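Local coordinates for protein glucose-6-phosphate isomerase (Thermus thermophilus, PDB 1ZZG) that probably catalyses the reversible isomerization of glucose 6-phosphate to fructose 6-phosphate, a step shared by glycolysis and gluconeogenesis, at residues N217-A222 with S227-T232. Numbering follows the deposited sequence.
Sequences NETALA and SLPLKT
A short loop between two consecutive helices joins the C-terminal turn of helix 206-221 to the N-terminus of helix 228-238, with Thr219 facing Ser227 and Pro229 across it. Ser227 sits at the N-cap position of the second helix, and its hydroxyl donates a hydrogen bond to the first: Ser227 OG lies 2.9 Å from Thr219 O. The hydroxyl reaches across because OG stands anti to the Ser227 backbone N (chi1 -171°). It meets the carbonyl at a C=O...OG angle of 142°, tilted out of the carbonyl plane, while Ala222 N bonds the same oxygen from the opposite face, giving it a two-donor grip. Ser227 CA adds a weaker CH...O contact, 3.2 Å from Thr219 O. The Pro229 ring packs against Thr219, the two side chains crossing at about a right angle. Pro229 CD comes within 3.3 Å of Thr219 OG1, whose hydrogen bond is with Ala216 O in its own helix. Were Ser227 an alanine, Thr219 O would probably lose its hydroxyl donor and the tie between the helices would weaken. Arg27 of helix 20-32 bonds Ala220 O and Ala222 O, and His380 of helix 371-391 touches Pro229. The axes of segments 217-221 and 228-232 approach to 8.4 Å at 68°: two consecutive alpha-helices packed steeply through a short loop, among the helices that flank the sheets of this SIS-type isomerase fold.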
ATOM      1  N   ASN A 217       7.345  -1.267  26.542  1.00 20.99           N
ATOM      2  CA  ASN A 217       8.525  -1.855  27.181  1.00 21.29           C
ATOM      3  C   ASN A 217       8.100  -2.512  28.495  1.00 21.87           C
ATOM      4  O   ASN A 217       8.578  -3.581  28.847  1.00 22.51           O
ATOM      5  CB  ASN A 217       9.588  -0.796  27.477  1.00 20.77           C
ATOM      6  CG  ASN A 217      10.391  -0.409  26.250  1.00 22.27           C
ATOM      7  OD1 ASN A 217      10.281  -1.035  25.189  1.00 20.90           O
ATOM      8  ND2 ASN A 217      11.220   0.620  26.393  1.00 21.23           N
ATOM      9  N   GLU A 218       7.201  -1.858  29.218  1.00 23.96           N
ATOM     10  CA  GLU A 218       6.718  -2.398  30.482  1.00 26.35           C
ATOM     11  C   GLU A 218       6.024  -3.735  30.259  1.00 24.82           C
ATOM     12  O   GLU A 218       6.298  -4.710  30.964  1.00 23.64           O
ATOM     13  CB  GLU A 218       5.750  -1.416  31.142  1.00 28.62           C
ATOM     14  CG  GLU A 218       6.431  -0.253  31.833  1.00 33.02           C
ATOM     15  CD  GLU A 218       5.446   0.809  32.278  1.00 36.37           C
ATOM     16  OE1 GLU A 218       4.293   0.455  32.612  1.00 38.96           O
ATOM     17  OE2 GLU A 218       5.829   1.997  32.303  1.00 37.86           O
ATOM     18  N   THR A 219       5.130  -3.781  29.274  1.00 24.80           N
ATOM     19  CA  THR A 219       4.412  -5.012  28.985  1.00 23.91           C
ATOM     20  C   THR A 219       5.384  -6.118  28.584  1.00 23.78           C
ATOM     21  O   THR A 219       5.175  -7.281  28.912  1.00 24.20           O
ATOM     22  CB  THR A 219       3.352  -4.812  27.858  1.00 24.18           C
ATOM     23  OG1 THR A 219       4.001  -4.551  26.608  1.00 25.34           O
ATOM     24  CG2 THR A 219       2.442  -3.643  28.193  1.00 22.91           C
ATOM     25  N   ALA A 220       6.460  -5.759  27.894  1.00 23.99           N
ATOM     26  CA  ALA A 220       7.438  -6.753  27.466  1.00 24.13           C
ATOM     27  C   ALA A 220       8.122  -7.423  28.657  1.00 25.07           C
ATOM     28  O   ALA A 220       8.567  -8.568  28.560  1.00 23.43           O
ATOM     29  CB  ALA A 220       8.485  -6.110  26.560  1.00 22.89           C
ATOM     30  N   LEU A 221       8.203  -6.709  29.777  1.00 24.39           N
ATOM     31  CA  LEU A 221       8.839  -7.236  30.983  1.00 25.50           C
ATOM     32  C   LEU A 221       7.845  -7.714  32.041  1.00 25.50           C
ATOM     33  O   LEU A 221       8.243  -8.206  33.095  1.00 25.95           O
ATOM     34  CB  LEU A 221       9.749  -6.165  31.594  1.00 24.69           C
ATOM     35  CG  LEU A 221      11.234  -6.153  31.208  1.00 29.22           C
ATOM     36  CD1 LEU A 221      11.958  -7.258  31.957  1.00 27.53           C
ATOM     37  CD2 LEU A 221      11.391  -6.311  29.709  1.00 27.66           C
ATOM     38  N   ALA A 222       6.554  -7.586  31.754  1.00 26.57           N
ATOM     39  CA  ALA A 222       5.519  -7.987  32.700  1.00 25.87           C
ATOM     40  C   ALA A 222       5.293  -9.497  32.816  1.00 26.80           C
ATOM     41  O   ALA A 222       5.771 -10.281  31.989  1.00 25.13           O
ATOM     42  CB  ALA A 222       4.203  -7.301  32.330  1.00 26.04           C
ATOM     43  N   SER A 227       1.886  -9.770  29.653  1.00 28.01           N
ATOM     44  CA  SER A 227       2.853  -9.482  28.597  1.00 26.75           C
ATOM     45  C   SER A 227       2.243  -9.656  27.211  1.00 24.53           C
ATOM     46  O   SER A 227       2.406 -10.692  26.570  1.00 25.39           O
ATOM     47  CB  SER A 227       4.077 -10.389  28.744  1.00 26.09           C
ATOM     48  OG  SER A 227       5.113  -9.982  27.870  1.00 25.07           O
ATOM     49  N   LEU A 228       1.541  -8.630  26.753  1.00 25.83           N
ATOM     50  CA  LEU A 228       0.899  -8.671  25.446  1.00 26.97           C
ATOM     51  C   LEU A 228       1.852  -9.071  24.314  1.00 25.47           C
ATOM     52  O   LEU A 228       1.502  -9.894  23.479  1.00 25.64           O
ATOM     53  CB  LEU A 228       0.237  -7.316  25.146  1.00 29.71           C
ATOM     54  CG  LEU A 228      -0.735  -6.828  26.234  1.00 32.54           C
ATOM     55  CD1 LEU A 228      -1.309  -5.462  25.875  1.00 33.45           C
ATOM     56  CD2 LEU A 228      -1.853  -7.846  26.404  1.00 33.91           C
ATOM     57  N   PRO A 229       3.073  -8.503  24.276  1.00 24.90           N
ATOM     58  CA  PRO A 229       4.011  -8.862  23.205  1.00 25.37           C
ATOM     59  C   PRO A 229       4.366 -10.354  23.160  1.00 25.32           C
ATOM     60  O   PRO A 229       4.576 -10.904  22.085  1.00 26.02           O
ATOM     61  CB  PRO A 229       5.227  -7.980  23.494  1.00 25.47           C
ATOM     62  CG  PRO A 229       4.626  -6.790  24.163  1.00 26.79           C
ATOM     63  CD  PRO A 229       3.624  -7.417  25.104  1.00 25.34           C
ATOM     64  N   LEU A 230       4.440 -11.005  24.319  1.00 25.00           N
ATOM     65  CA  LEU A 230       4.744 -12.441  24.347  1.00 25.27           C
ATOM     66  C   LEU A 230       3.509 -13.231  23.907  1.00 24.18           C
ATOM     67  O   LEU A 230       3.627 -14.309  23.333  1.00 25.04           O
ATOM     68  CB  LEU A 230       5.159 -12.896  25.752  1.00 24.80           C
ATOM     69  CG  LEU A 230       6.613 -12.655  26.154  1.00 25.26           C
ATOM     70  CD1 LEU A 230       6.806 -13.072  27.599  1.00 25.51           C
ATOM     71  CD2 LEU A 230       7.548 -13.441  25.236  1.00 22.69           C
ATOM     72  N   LYS A 231       2.327 -12.683  24.179  1.00 24.76           N
ATOM     73  CA  LYS A 231       1.084 -13.342  23.791  1.00 24.56           C
ATOM     74  C   LYS A 231       0.894 -13.358  22.278  1.00 25.85           C
ATOM     75  O   LYS A 231       0.562 -14.402  21.701  1.00 25.48           O
ATOM     76  CB  LYS A 231      -0.117 -12.655  24.436  1.00 25.90           C
ATOM     77  CG  LYS A 231      -0.237 -12.879  25.928  1.00 26.75           C
ATOM     78  CD  LYS A 231      -1.566 -12.344  26.430  1.00 28.67           C
ATOM     79  CE  LYS A 231      -1.706 -12.513  27.927  1.00 29.30           C
ATOM     80  NZ  LYS A 231      -3.069 -12.129  28.372  1.00 27.27           N
ATOM     81  N   THR A 232       1.088 -12.206  21.632  1.00 24.45           N
ATOM     82  CA  THR A 232       0.921 -12.146  20.179  1.00 23.93           C
ATOM     83  C   THR A 232       2.073 -12.874  19.495  1.00 22.40           C
ATOM     84  O   THR A 232       1.908 -13.418  18.403  1.00 23.39           O
ATOM     85  CB  THR A 232       0.809 -10.683  19.661  1.00 22.97           C
ATOM     86  OG1 THR A 232       1.968  -9.931  20.041  1.00 23.21           O
ATOM     87  CG2 THR A 232      -0.444 -10.019  20.238  1.00 22.83           C
TER